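Local coordinates for protein EF-P arginine 32 rhamnosyl-transferase (Pseudomonas putida KT2440, PDB 5NV8) that belongs to the EarP family of rhamnosyltransferases, which have a two-domain GT-B-like fold, and holds 2'-deoxy-thymidine-beta-L-rhamnose in its pocket, at residues L228-R233 / D272-S277; G212-A217 / F280-G285; G175-A180 / A295-L300. All blocks are in the same frame, centred on the assembly; numbering follows the deposited sequence.

Contact 1. Residues L228-R233 / D272-S277; sequences LVPQGR and DRLLWS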
ATOM      1  N   LEU A 228      12.929  -3.401  -6.240  1.00 33.01           N
ATOM      2  CA  LEU A 228      12.648  -2.036  -6.671  1.00 31.93           C
ATOM      3  C   LEU A 228      12.344  -1.191  -5.444  1.00 33.76           C
ATOM      4  O   LEU A 228      11.438  -1.513  -4.671  1.00 36.83           O
ATOM      5  CB  LEU A 228      11.486  -2.008  -7.664  1.00 27.44           C
ATOM      6  CG  LEU A 228      11.720  -2.820  -8.944  1.00 27.27           C
ATOM      7  CD1 LEU A 228      10.505  -2.775  -9.866  1.00 38.58           C
ATOM      8  CD2 LEU A 228      12.969  -2.372  -9.673  1.00 30.57           C
ATOM      9  N   VAL A 229      13.102  -0.111  -5.270  1.00 33.78           N
ATOM     10  CA  VAL A 229      13.082   0.687  -4.057  1.00 31.62           C
ATOM     11  C   VAL A 229      12.818   2.142  -4.439  1.00 44.85           C
ATOM     12  O   VAL A 229      13.694   2.843  -4.927  1.00 38.30           O
ATOM     13  CB  VAL A 229      14.413   0.557  -3.282  1.00 45.02           C
ATOM     14  CG1 VAL A 229      14.437   1.512  -2.104  1.00 34.73           C
ATOM     15  CG2 VAL A 229      14.622  -0.880  -2.827  1.00 38.91           C
ATOM     16  N   PRO A 230      11.589   2.622  -4.228  1.00 32.28           N
ATOM     17  CA  PRO A 230      11.322   4.052  -4.416  1.00 39.16           C
ATOM     18  C   PRO A 230      12.078   4.900  -3.404  1.00 43.80           C
ATOM     19  O   PRO A 230      12.500   4.432  -2.344  1.00 49.69           O
ATOM     20  CB  PRO A 230       9.804   4.157  -4.207  1.00 40.26           C
ATOM     21  CG  PRO A 230       9.286   2.772  -4.478  1.00 40.72           C
ATOM     22  CD  PRO A 230      10.364   1.850  -3.989  1.00 43.04           C
ATOM     23  N   GLN A 231      12.247   6.175  -3.750  1.00 37.95           N
ATOM     24  CA  GLN A 231      12.967   7.105  -2.886  1.00 56.01           C
ATOM     25  C   GLN A 231      12.193   7.311  -1.590  1.00 57.55           C
ATOM     26  O   GLN A 231      11.022   7.702  -1.614  1.00 60.22           O
ATOM     27  CB  GLN A 231      13.183   8.436  -3.602  1.00 49.39           C
ATOM     28  N   GLY A 232      12.843   7.046  -0.462  1.00 56.23           N
ATOM     29  CA  GLY A 232      12.171   7.175   0.815  1.00 55.26           C
ATOM     30  C   GLY A 232      13.091   6.811   1.959  1.00 46.84           C
ATOM     31  O   GLY A 232      14.307   6.701   1.795  1.00 46.22           O
ATOM     32  N   ARG A 233      12.481   6.607   3.126  1.00 44.23           N
ATOM     33  CA  ARG A 233      13.148   6.366   4.405  1.00 47.47           C
ATOM     34  C   ARG A 233      13.871   5.017   4.478  1.00 56.03           C
ATOM     35  O   ARG A 233      14.359   4.664   5.561  1.00 59.83           O
ATOM     36  CB  ARG A 233      12.122   6.474   5.534  1.00 50.38           C
ATOM     37  CG  ARG A 233      11.554   7.878   5.699  1.00 57.18           C
ATOM     38  CD  ARG A 233      10.364   7.927   6.648  1.00 60.44           C
ATOM     39  NE  ARG A 233      10.694   8.611   7.895  1.00 64.33           N
ATOM     40  CZ  ARG A 233      10.963   7.990   9.038  1.00 67.95           C
ATOM     41  NH1 ARG A 233      10.914   6.666   9.099  1.00 62.18           N
ATOM     42  NH2 ARG A 233      11.263   8.690  10.121  1.00 74.28           N
ATOM     43  N   ASP A 272       0.416   2.084  -8.299  1.00 31.35           N
ATOM     44  CA  ASP A 272      -0.448   0.919  -8.466  1.00 37.44           C
ATOM     45  C   ASP A 272       0.116  -0.028  -9.518  1.00 31.65           C
ATOM     46  O   ASP A 272       0.127  -1.250  -9.324  1.00 23.96           O
ATOM     47  CB  ASP A 272      -1.863   1.355  -8.851  1.00 22.41           C
ATOM     48  CG  ASP A 272      -2.662   1.874  -7.669  1.00 29.69           C
ATOM     49  OD1 ASP A 272      -2.502   1.337  -6.550  1.00 22.09           O
ATOM     50  OD2 ASP A 272      -3.455   2.819  -7.863  1.00 24.25           O
ATOM     51  N   ARG A 273       0.583   0.520 -10.643  1.00 23.34           N
ATOM     52  CA  ARG A 273       1.202  -0.307 -11.673  1.00 29.64           C
ATOM     53  C   ARG A 273       2.434  -1.021 -11.132  1.00 26.82           C
ATOM     54  O   ARG A 273       2.707  -2.170 -11.497  1.00 33.75           O
ATOM     55  CB  ARG A 273       1.563   0.549 -12.890  1.00 29.02           C
ATOM     56  CG  ARG A 273       0.475   1.530 -13.325  1.00 39.72           C
ATOM     57  CD  ARG A 273       0.419   1.678 -14.843  1.00 45.98           C
ATOM     58  NE  ARG A 273       1.291   2.748 -15.330  1.00 61.09           N
ATOM     59  CZ  ARG A 273       1.682   2.880 -16.595  1.00 70.36           C
ATOM     60  NH1 ARG A 273       1.282   2.008 -17.510  1.00 73.12           N
ATOM     61  NH2 ARG A 273       2.476   3.883 -16.946  1.00 70.61           N
ATOM     62  N   LEU A 274       3.186  -0.356 -10.253  1.00 23.84           N
ATOM     63  CA  LEU A 274       4.316  -1.006  -9.595  1.00 37.05           C
ATOM     64  C   LEU A 274       3.855  -2.206  -8.777  1.00 36.20           C
ATOM     65  O   LEU A 274       4.391  -3.311  -8.919  1.00 22.63           O
ATOM     66  CB  LEU A 274       5.055  -0.004  -8.708  1.00 24.55           C
ATOM     67  CG  LEU A 274       6.416  -0.453  -8.166  1.00 33.54           C
ATOM     68  CD1 LEU A 274       7.322  -0.917  -9.296  1.00 30.15           C
ATOM     69  CD2 LEU A 274       7.075   0.661  -7.375  1.00 26.13           C
ATOM     70  N   LEU A 275       2.850  -2.006  -7.917  1.00 26.44           N
ATOM     71  CA  LEU A 275       2.352  -3.101  -7.087  1.00 21.71           C
ATOM     72  C   LEU A 275       1.846  -4.257  -7.941  1.00 21.81           C
ATOM     73  O   LEU A 275       2.129  -5.425  -7.647  1.00 23.69           O
ATOM     74  CB  LEU A 275       1.244  -2.598  -6.161  1.00 21.55           C
ATOM     75  CG  LEU A 275       1.615  -1.543  -5.116  1.00 38.12           C
ATOM     76  CD1 LEU A 275       0.374  -1.080  -4.365  1.00 25.53           C
ATOM     77  CD2 LEU A 275       2.663  -2.077  -4.146  1.00 32.89           C
ATOM     78  N   TRP A 276       1.100  -3.952  -9.007  1.00 21.56           N
ATOM     79  CA  TRP A 276       0.576  -4.991  -9.885  1.00 35.97           C
ATOM     80  C   TRP A 276       1.678  -5.748 -10.618  1.00 36.91           C
ATOM     81  O   TRP A 276       1.440  -6.871 -11.076  1.00 45.44           O
ATOM     82  CB  TRP A 276      -0.393  -4.383 -10.904  1.00 22.04           C
ATOM     83  CG  TRP A 276      -1.513  -3.587 -10.298  1.00 31.48           C
ATOM     84  CD1 TRP A 276      -1.948  -3.633  -9.003  1.00 35.64           C
ATOM     85  CD2 TRP A 276      -2.341  -2.621 -10.963  1.00 32.04           C
ATOM     86  NE1 TRP A 276      -2.994  -2.761  -8.823  1.00 30.67           N
ATOM     87  CE2 TRP A 276      -3.253  -2.125 -10.009  1.00 24.51           C
ATOM     88  CE3 TRP A 276      -2.399  -2.128 -12.272  1.00 27.20           C
ATOM     89  CZ2 TRP A 276      -4.212  -1.165 -10.322  1.00 29.61           C
ATOM     90  CZ3 TRP A 276      -3.353  -1.174 -12.580  1.00 26.32           C
ATOM     91  CH2 TRP A 276      -4.247  -0.703 -11.610  1.00 22.41           C
ATOM     92  N   SER A 277       2.874  -5.167 -10.734  1.00 31.19           N
ATOM     93  CA  SER A 277       3.936  -5.748 -11.545  1.00 23.02           C
ATOM     94  C   SER A 277       4.814  -6.732 -10.781  1.00 33.46           C
ATOM     95  O   SER A 277       5.368  -7.652 -11.393  1.00 28.50           O
ATOM     96  CB  SER A 277       4.807  -4.634 -12.131  1.00 23.85           C
ATOM     97  OG  SER A 277       4.149  -4.002 -13.221  1.00 33.74           O
TER
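Two leucines with different first torsions meet here: Leu228 turns CG anti to its own carbonyl carbon (chi1 -60°), whereas Leu274 places CG opposite the backbone N (chi1 -168°), which sends its two methyls out from helix 268-277 toward strand 225-230. The leucine side chains approach at a slant, and CD1 of Leu228 meets CD1 of Leu274 at 3.7 Å. The other branch of Leu274 faces the proline two residues further along the strand, with CD2 4.2 Å from CG of Pro230. Leu274 therefore has one methyl for each partner and spans the two strand residues that face the helix, while Val229 between them points away. The contact is entirely apolar and buried, and small in area because a single helix residue reaches the strand. Within the helix, Ser277 OG donates to Arg273 O at 2.9 Å, with the donor tilted 29° from the carbonyl plane, so the hydroxyl is tied back to the backbone one turn earlier. In the last turn Ser277 N bonds to Leu274 O at 3.0 Å, a 3-10-type step. Pro230 also touches 2'-deoxy-thymidine-beta-L-rhamnose, so the same ring lies next to the ligand and to Leu274. Strand 225-230 runs between strands 199-203 and 258-263 of the sheet; Leu263 packs on both leucines, while the far side of helix 268-277 rests, through Trp276, on helices 169-177 and 287-295.

Contact 2. Residues G212-A217 / F280-G285; sequences GNWLDA and FNAVRG. With TRH (2'-deoxy-thymidine-beta-L-rhamnose), chain B.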
ATOM      1  N   GLY A 212      18.877  -5.562   6.881  1.00 47.18           N
ATOM      2  CA  GLY A 212      20.124  -6.235   6.549  1.00 39.42           C
ATOM      3  C   GLY A 212      19.986  -7.744   6.492  1.00 37.76           C
ATOM      4  O   GLY A 212      20.552  -8.394   5.609  1.00 44.67           O
ATOM      5  N   ASN A 213      19.235  -8.324   7.431  1.00 37.76           N
ATOM      6  CA  ASN A 213      19.060  -9.773   7.440  1.00 36.49           C
ATOM      7  C   ASN A 213      18.248 -10.240   6.236  1.00 34.03           C
ATOM      8  O   ASN A 213      18.505 -11.321   5.691  1.00 32.95           O
ATOM      9  CB  ASN A 213      18.395 -10.218   8.743  1.00 37.46           C
ATOM     10  CG  ASN A 213      19.308 -10.064   9.949  1.00 49.06           C
ATOM     11  OD1 ASN A 213      20.533 -10.028   9.817  1.00 44.34           O
ATOM     12  ND2 ASN A 213      18.713  -9.973  11.133  1.00 41.64           N
ATOM     13  N   TRP A 214      17.269  -9.442   5.804  1.00 33.30           N
ATOM     14  CA  TRP A 214      16.464  -9.817   4.645  1.00 34.12           C
ATOM     15  C   TRP A 214      17.284  -9.751   3.362  1.00 30.62           C
ATOM     16  O   TRP A 214      17.248 -10.676   2.543  1.00 29.39           O
ATOM     17  CB  TRP A 214      15.235  -8.915   4.541  1.00 30.82           C
ATOM     18  CG  TRP A 214      14.174  -9.459   3.638  1.00 28.98           C
ATOM     19  CD1 TRP A 214      14.019 -10.755   3.246  1.00 27.99           C
ATOM     20  CD2 TRP A 214      13.120  -8.721   3.010  1.00 28.15           C
ATOM     21  NE1 TRP A 214      12.933 -10.873   2.416  1.00 27.10           N
ATOM     22  CE2 TRP A 214      12.362  -9.637   2.255  1.00 26.82           C
ATOM     23  CE3 TRP A 214      12.740  -7.376   3.015  1.00 35.01           C
ATOM     24  CZ2 TRP A 214      11.248  -9.253   1.512  1.00 25.79           C
ATOM     25  CZ3 TRP A 214      11.633  -6.996   2.277  1.00 34.79           C
ATOM     26  CH2 TRP A 214      10.901  -7.931   1.535  1.00 30.24           C
ATOM     27  N   LEU A 215      18.023  -8.656   3.168  1.00 36.73           N
ATOM     28  CA  LEU A 215      18.846  -8.527   1.970  1.00 34.41           C
ATOM     29  C   LEU A 215      19.958  -9.567   1.936  1.00 31.76           C
ATOM     30  O   LEU A 215      20.386  -9.977   0.851  1.00 31.12           O
ATOM     31  CB  LEU A 215      19.431  -7.119   1.880  1.00 33.17           C
ATOM     32  CG  LEU A 215      18.455  -5.946   1.991  1.00 33.36           C
ATOM     33  CD1 LEU A 215      19.203  -4.627   1.837  1.00 37.61           C
ATOM     34  CD2 LEU A 215      17.335  -6.057   0.970  1.00 31.44           C
ATOM     35  N   ASP A 216      20.442 -10.003   3.103  1.00 32.81           N
ATOM     36  CA  ASP A 216      21.391 -11.112   3.132  1.00 36.64           C
ATOM     37  C   ASP A 216      20.727 -12.407   2.679  1.00 40.71           C
ATOM     38  O   ASP A 216      21.360 -13.239   2.018  1.00 30.78           O
ATOM     39  CB  ASP A 216      21.976 -11.273   4.535  1.00 41.69           C
ATOM     40  CG  ASP A 216      22.946 -10.163   4.895  1.00 44.96           C
ATOM     41  OD1 ASP A 216      23.484  -9.515   3.973  1.00 36.99           O
ATOM     42  OD2 ASP A 216      23.177  -9.944   6.104  1.00 41.31           O
ATOM     43  N   ALA A 217      19.451 -12.592   3.024  1.00 37.44           N
ATOM     44  CA  ALA A 217      18.731 -13.784   2.587  1.00 32.88           C
ATOM     45  C   ALA A 217      18.512 -13.776   1.079  1.00 29.51           C
ATOM     46  O   ALA A 217      18.712 -14.797   0.412  1.00 31.96           O
ATOM     47  CB  ALA A 217      17.398 -13.890   3.328  1.00 30.68           C
ATOM     48  N   PHE A 280       5.916  -9.687  -5.018  1.00 21.54           N
ATOM     49  CA  PHE A 280       5.829  -9.474  -3.578  1.00 26.45           C
ATOM     50  C   PHE A 280       5.975  -7.984  -3.307  1.00 21.92           C
ATOM     51  O   PHE A 280       6.917  -7.355  -3.796  1.00 22.95           O
ATOM     52  CB  PHE A 280       6.909 -10.265  -2.832  1.00 25.73           C
ATOM     53  CG  PHE A 280       6.757 -10.238  -1.337  1.00 29.44           C
ATOM     54  CD1 PHE A 280       5.772 -10.988  -0.714  1.00 22.78           C
ATOM     55  CD2 PHE A 280       7.605  -9.469  -0.554  1.00 28.91           C
ATOM     56  CE1 PHE A 280       5.630 -10.967   0.663  1.00 28.33           C
ATOM     57  CE2 PHE A 280       7.469  -9.445   0.823  1.00 23.98           C
ATOM     58  CZ  PHE A 280       6.479 -10.195   1.432  1.00 28.82           C
ATOM     59  N   ASN A 281       5.049  -7.423  -2.535  1.00 22.03           N
ATOM     60  CA  ASN A 281       5.002  -5.985  -2.295  1.00 29.37           C
ATOM     61  C   ASN A 281       5.078  -5.710  -0.801  1.00 24.23           C
ATOM     62  O   ASN A 281       4.176  -6.090  -0.048  1.00 26.86           O
ATOM     63  CB  ASN A 281       3.731  -5.373  -2.888  1.00 26.23           C
ATOM     64  CG  ASN A 281       3.682  -5.486  -4.401  1.00 28.46           C
ATOM     65  OD1 ASN A 281       4.445  -4.828  -5.112  1.00 21.85           O
ATOM     66  ND2 ASN A 281       2.767  -6.306  -4.902  1.00 23.22           N
ATOM     67  N   ALA A 282       6.140  -5.033  -0.378  1.00 29.59           N
ATOM     68  CA  ALA A 282       6.312  -4.622   1.011  1.00 25.19           C
ATOM     69  C   ALA A 282       5.875  -3.167   1.135  1.00 30.19           C
ATOM     70  O   ALA A 282       6.546  -2.266   0.624  1.00 32.10           O
ATOM     71  CB  ALA A 282       7.761  -4.808   1.457  1.00 32.99           C
ATOM     72  N   VAL A 283       4.748  -2.938   1.810  1.00 34.55           N
ATOM     73  CA  VAL A 283       4.194  -1.595   1.957  1.00 32.91           C
ATOM     74  C   VAL A 283       4.214  -1.182   3.422  1.00 32.09           C
ATOM     75  O   VAL A 283       4.755  -1.896   4.275  1.00 29.09           O
ATOM     76  CB  VAL A 283       2.767  -1.510   1.386  1.00 25.72           C
ATOM     77  CG1 VAL A 283       2.809  -1.369  -0.133  1.00 24.67           C
ATOM     78  CG2 VAL A 283       1.957  -2.730   1.800  1.00 25.26           C
ATOM     79  N   ARG A 284       3.612  -0.035   3.726  1.00 29.23           N
ATOM     80  CA  ARG A 284       3.660   0.531   5.068  1.00 36.33           C
ATOM     81  C   ARG A 284       2.472   1.466   5.253  1.00 39.20           C
ATOM     82  O   ARG A 284       1.677   1.687   4.334  1.00 31.53           O
ATOM     83  CB  ARG A 284       4.970   1.286   5.293  1.00 34.90           C
ATOM     84  CG  ARG A 284       5.024   2.576   4.500  1.00 33.10           C
ATOM     85  CD  ARG A 284       6.114   3.511   4.969  1.00 41.98           C
ATOM     86  NE  ARG A 284       5.788   4.896   4.646  1.00 36.36           N
ATOM     87  CZ  ARG A 284       6.691   5.851   4.461  1.00 41.88           C
ATOM     88  NH1 ARG A 284       7.982   5.567   4.563  1.00 49.25           N
ATOM     89  NH2 ARG A 284       6.305   7.084   4.166  1.00 39.05           N
ATOM     90  N   GLY A 285       2.365   2.018   6.456  1.00 43.49           N
ATOM     91  CA  GLY A 285       1.455   3.129   6.685  1.00 44.88           C
ATOM     92  C   GLY A 285       0.002   2.733   6.529  1.00 38.64           C
ATOM     93  O   GLY A 285      -0.451   1.707   7.050  1.00 33.22           O
TER
HETATM   94  O4P TRH B 401       3.916   5.824   6.084  1.00 49.66           O
HETATM   95  P2  TRH B 401       2.891   6.413   5.185  1.00 49.48           P
HETATM   96  O3P TRH B 401       3.506   7.575   4.242  1.00 30.25           O
HETATM   97  O1  TRH B 401       1.642   7.034   5.991  1.00 55.60           O
HETATM   98  C1  TRH B 401       1.664   6.971   7.432  1.00 62.45           C
HETATM   99  C2  TRH B 401       0.340   7.479   8.021  1.00 63.66           C
HETATM  100  O2  TRH B 401      -0.189   8.559   7.251  1.00 71.02           O
HETATM  101  C3  TRH B 401       0.561   8.005   9.444  1.00 63.07           C
HETATM  102  O3  TRH B 401       1.080   9.340   9.384  1.00 61.61           O
HETATM  103  C4  TRH B 401       1.564   7.120  10.155  1.00 63.69           C
HETATM  104  O4  TRH B 401       1.079   5.765  10.153  1.00 69.59           O
HETATM  105  OPP TRH B 401       2.314   5.295   4.170  1.00 51.61           O
HETATM  106  P   TRH B 401       0.954   5.574   3.374  1.00 44.85           P
HETATM  107  O1P TRH B 401      -0.228   5.749   4.255  1.00 42.09           O
HETATM  108  O2P TRH B 401       0.745   4.353   2.339  1.00 55.46           O
HETATM  109  O5' TRH B 401       1.208   6.853   2.430  1.00 36.83           O
HETATM  110  C5' TRH B 401       1.965   6.710   1.230  1.00 30.53           C
HETATM  111  C4' TRH B 401       1.260   7.482   0.127  1.00 25.71           C
HETATM  112  O4' TRH B 401       2.269   7.778  -0.877  1.00 25.46           O
HETATM  113  C3' TRH B 401       0.282   6.556  -0.570  1.00 37.48           C
HETATM  114  O3' TRH B 401      -0.565   7.323  -1.434  1.00 38.80           O
HETATM  115  C2' TRH B 401       1.263   5.773  -1.411  1.00 35.03           C
HETATM  116  C1' TRH B 401       1.882   6.999  -2.036  1.00 32.79           C
HETATM  117  N11 TRH B 401       3.052   6.729  -2.898  1.00 45.27           N
HETATM  118  C21 TRH B 401       3.072   7.255  -4.129  1.00 43.68           C
HETATM  119  O21 TRH B 401       2.129   7.936  -4.529  1.00 45.28           O
HETATM  120  N31 TRH B 401       4.159   7.036  -4.970  1.00 37.30           N
HETATM  121  C41 TRH B 401       5.240   6.271  -4.547  1.00 31.96           C
HETATM  122  O41 TRH B 401       6.187   6.091  -5.310  1.00 34.08           O
HETATM  123  C51 TRH B 401       5.227   5.727  -3.270  1.00 41.60           C
HETATM  124  C5A TRH B 401       6.303   4.962  -2.837  1.00 37.39           C
HETATM  125  C61 TRH B 401       4.134   5.955  -2.437  1.00 47.36           C
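Trp214 of helix 211-220 reaches down to Phe280 and Ala282 of strand 280-284 in a Rossmann-like alpha/beta domain, where this helix is the crossover between the parallel strands 199-203 and 225-230. The apolar part of the contact is carried by the six-membered end of the indole. With CG anti to its backbone N (chi1 -164°), Trp214 extends from the helix toward the sheet, and its CH2 comes to 3.8 Å from CE2 of Phe280, near the plane of the phenyl ring and at its edge; the two side chains are set at a slant. Ala282 CB sits at the edge of the indole, 4.4 Å from CH2. Trp341 and Trp351 add edge-to-face contacts to Trp214, and Trp351 makes another with Phe280, so these aromatics form one cluster on this face of the sheet.

The polar part lies at the end of the strand, where the ligand 2'-deoxy-thymidine-beta-L-rhamnose is bound. The Arg284 chain runs extended from CG to NE, and its NH2 donates to O3P of the ligand at 2.8 Å, almost straight at 170°, with O3P in the guanidinium plane at its edge. A second approach to the same phosphate, NE to O4P, is strongly bent, weak and, being very short, of doubtful geometry. The ligand also takes hydrogen bonds from the backbone N atoms of Glu286, Asp287 and Ser288 at the start of helix 287-295. Just ahead of them Gly285, at a positive phi of 66°, brings its bare CA to 3.4 Å from the bridging oxygen OPP.

Contact 3. Residues G175-A180 / A295-L300; sequences GFQQSA and AGQPML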
ATOM      1  N   GLY A 175      -6.711  -6.166 -16.405  1.00 55.26           N
ATOM      2  CA  GLY A 175      -6.264  -5.870 -17.757  1.00 49.58           C
ATOM      3  C   GLY A 175      -4.779  -5.573 -17.839  1.00 41.95           C
ATOM      4  O   GLY A 175      -4.137  -5.876 -18.847  1.00 29.49           O
ATOM      5  N   PHE A 176      -4.216  -4.981 -16.785  1.00 35.32           N
ATOM      6  CA  PHE A 176      -2.783  -4.702 -16.768  1.00 35.84           C
ATOM      7  C   PHE A 176      -1.977  -5.987 -16.613  1.00 38.52           C
ATOM      8  O   PHE A 176      -1.012  -6.220 -17.351  1.00 41.77           O
ATOM      9  CB  PHE A 176      -2.460  -3.719 -15.641  1.00 32.86           C
ATOM     10  CG  PHE A 176      -1.000  -3.381 -15.526  1.00 25.30           C
ATOM     11  CD1 PHE A 176      -0.464  -2.321 -16.237  1.00 37.51           C
ATOM     12  CD2 PHE A 176      -0.166  -4.120 -14.705  1.00 24.63           C
ATOM     13  CE1 PHE A 176       0.877  -2.006 -16.131  1.00 37.31           C
ATOM     14  CE2 PHE A 176       1.174  -3.812 -14.598  1.00 24.79           C
ATOM     15  CZ  PHE A 176       1.696  -2.752 -15.310  1.00 28.37           C
ATOM     16  N   GLN A 177      -2.360  -6.837 -15.657  1.00 35.78           N
ATOM     17  CA  GLN A 177      -1.615  -8.059 -15.377  1.00 29.65           C
ATOM     18  C   GLN A 177      -1.805  -9.131 -16.443  1.00 40.58           C
ATOM     19  O   GLN A 177      -1.030 -10.094 -16.467  1.00 44.11           O
ATOM     20  CB  GLN A 177      -2.019  -8.618 -14.012  1.00 24.94           C
ATOM     21  CG  GLN A 177      -1.724  -7.684 -12.852  1.00 29.34           C
ATOM     22  CD  GLN A 177      -2.125  -8.269 -11.508  1.00 33.31           C
ATOM     23  OE1 GLN A 177      -3.130  -8.975 -11.396  1.00 23.49           O
ATOM     24  NE2 GLN A 177      -1.336  -7.981 -10.480  1.00 22.30           N
ATOM     25  N   GLN A 178      -2.806  -8.998 -17.313  1.00 28.63           N
ATOM     26  CA  GLN A 178      -3.058  -9.967 -18.370  1.00 39.37           C
ATOM     27  C   GLN A 178      -2.486  -9.539 -19.714  1.00 44.67           C
ATOM     28  O   GLN A 178      -2.624 -10.277 -20.694  1.00 46.39           O
ATOM     29  CB  GLN A 178      -4.563 -10.221 -18.512  1.00 31.40           C
ATOM     30  CG  GLN A 178      -5.142 -11.176 -17.479  1.00 35.54           C
ATOM     31  CD  GLN A 178      -6.659 -11.105 -17.401  1.00 49.90           C
ATOM     32  OE1 GLN A 178      -7.289 -10.266 -18.047  1.00 51.50           O
ATOM     33  NE2 GLN A 178      -7.254 -11.985 -16.601  1.00 47.84           N
ATOM     34  N   SER A 179      -1.854  -8.370 -19.785  1.00 44.96           N
ATOM     35  CA  SER A 179      -1.235  -7.873 -21.007  1.00 44.00           C
ATOM     36  C   SER A 179       0.276  -7.881 -20.821  1.00 47.31           C
ATOM     37  O   SER A 179       0.803  -7.166 -19.962  1.00 39.54           O
ATOM     38  CB  SER A 179      -1.734  -6.467 -21.342  1.00 51.01           C
ATOM     39  OG  SER A 179      -3.104  -6.486 -21.704  1.00 57.32           O
ATOM     40  N   ALA A 180       0.968  -8.694 -21.627  1.00 53.04           N
ATOM     41  CA  ALA A 180       2.409  -8.850 -21.459  1.00 59.75           C
ATOM     42  C   ALA A 180       3.170  -7.606 -21.894  1.00 59.72           C
ATOM     43  O   ALA A 180       4.211  -7.283 -21.308  1.00 62.55           O
ATOM     44  CB  ALA A 180       2.901 -10.069 -22.237  1.00 64.87           C
ATOM     45  N   ALA A 295      -3.946  -5.088  -4.956  1.00 21.22           N
ATOM     46  CA  ALA A 295      -3.039  -5.634  -5.962  1.00 21.06           C
ATOM     47  C   ALA A 295      -3.139  -7.153  -6.058  1.00 29.07           C
ATOM     48  O   ALA A 295      -2.880  -7.722  -7.126  1.00 34.79           O
ATOM     49  CB  ALA A 295      -1.599  -5.219  -5.659  1.00 20.93           C
ATOM     50  N   GLY A 296      -3.498  -7.825  -4.964  1.00 26.65           N
ATOM     51  CA  GLY A 296      -3.736  -9.254  -4.992  1.00 22.29           C
ATOM     52  C   GLY A 296      -2.508 -10.143  -4.920  1.00 28.48           C
ATOM     53  O   GLY A 296      -2.657 -11.370  -4.968  1.00 28.56           O
ATOM     54  N   GLN A 297      -1.308  -9.578  -4.804  1.00 28.44           N
ATOM     55  CA  GLN A 297      -0.086 -10.365  -4.716  1.00 21.78           C
ATOM     56  C   GLN A 297       0.347 -10.529  -3.266  1.00 22.01           C
ATOM     57  O   GLN A 297      -0.098  -9.784  -2.389  1.00 30.75           O
ATOM     58  CB  GLN A 297       1.037  -9.696  -5.521  1.00 21.37           C
ATOM     59  CG  GLN A 297       0.644  -9.318  -6.936  1.00 24.60           C
ATOM     60  CD  GLN A 297       0.610 -10.514  -7.867  1.00 31.74           C
ATOM     61  OE1 GLN A 297      -0.352 -11.283  -7.872  1.00 32.48           O
ATOM     62  NE2 GLN A 297       1.661 -10.675  -8.666  1.00 29.00           N
ATOM     63  N   PRO A 298       1.198 -11.516  -2.970  1.00 34.88           N
ATOM     64  CA  PRO A 298       1.742 -11.635  -1.611  1.00 30.56           C
ATOM     65  C   PRO A 298       2.402 -10.335  -1.175  1.00 32.41           C
ATOM     66  O   PRO A 298       3.067  -9.661  -1.964  1.00 37.27           O
ATOM     67  CB  PRO A 298       2.760 -12.773  -1.738  1.00 30.61           C
ATOM     68  CG  PRO A 298       2.234 -13.610  -2.840  1.00 26.78           C
ATOM     69  CD  PRO A 298       1.593 -12.655  -3.818  1.00 30.35           C
ATOM     70  N   MET A 299       2.211  -9.977   0.093  1.00 23.09           N
ATOM     71  CA  MET A 299       2.578  -8.647   0.556  1.00 23.25           C
ATOM     72  C   MET A 299       3.161  -8.706   1.962  1.00 24.31           C
ATOM     73  O   MET A 299       3.158  -9.745   2.626  1.00 24.89           O
ATOM     74  CB  MET A 299       1.372  -7.699   0.540  1.00 23.23           C
ATOM     75  CG  MET A 299       0.093  -8.334   1.055  1.00 29.64           C
ATOM     76  SD  MET A 299      -1.346  -7.298   0.762  1.00 39.63           S
ATOM     77  CE  MET A 299      -0.885  -5.854   1.709  1.00 37.04           C
ATOM     78  N   LEU A 300       3.653  -7.553   2.410  1.00 30.01           N
ATOM     79  CA  LEU A 300       4.196  -7.385   3.749  1.00 33.53           C
ATOM     80  C   LEU A 300       3.890  -5.970   4.220  1.00 34.98           C
ATOM     81  O   LEU A 300       3.903  -5.030   3.422  1.00 33.28           O
ATOM     82  CB  LEU A 300       5.706  -7.643   3.773  1.00 33.58           C
ATOM     83  CG  LEU A 300       6.389  -7.646   5.140  1.00 32.87           C
ATOM     84  CD1 LEU A 300       5.636  -8.533   6.122  1.00 28.83           C
ATOM     85  CD2 LEU A 300       7.841  -8.100   5.001  1.00 28.39           C
TER
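The closest CA atoms across the contact, those of Gln177 and Ala295, are 9.8 Å apart, at a point where Gly296 breaks out of helix 287-295 with a positive phi of 81° and turns the chain toward strand 299-302. That gap is crossed by Gln177 from the end of helix 169-177: its CG is anti to the carbonyl carbon (chi1 -62°) and the chain beyond is extended, carrying the amide to the turn. NE2 of Gln177 lies 3.7 Å from the Ala295 O, and 4.1 Å from CD of Gln297, whose side chain bends back from the other direction; the two amide planes are 56° apart. Both amides bond to carbonyls at the end of helix 268-277 or just after it: Gln177 NE2 donates to Trp276 O, and Gln297 NE2 bonds to Cys278 O. OE1 of Gln177 has a weak bond from Arg366. The two amides thus lie next to each other, with no direct bond between the segments. The contact lies at the alpha-to-beta turn of the beta-alpha-beta unit formed by strand 280-284, helix 287-295 and strand 299-302, an element of the Rossmann-like domain.

In the fold
All three contacts reach one mixed sheet. Contacts 1 and 2 lie on opposite faces of it, centres about 12 Å apart, and Asn281 ND2 of contact 2 probably bonds to Leu275 O of contact 1 at 3.0 Å. The centre of contact 3 is about 13 Å from that of contact 1, joined by a probable 3.0 Å bond from Gln177 NE2 to Trp276 O, and about 18 Å from that of contact 2, where neighbouring strands pair, probably through a Val283 N to Leu300 O bond of 2.8 Å. The pocket includes Pro230 of contact 1 and Arg284 and Gly285 of contact 2; the Ala295 side chain of contact 3 is about 12 Å from the ligand.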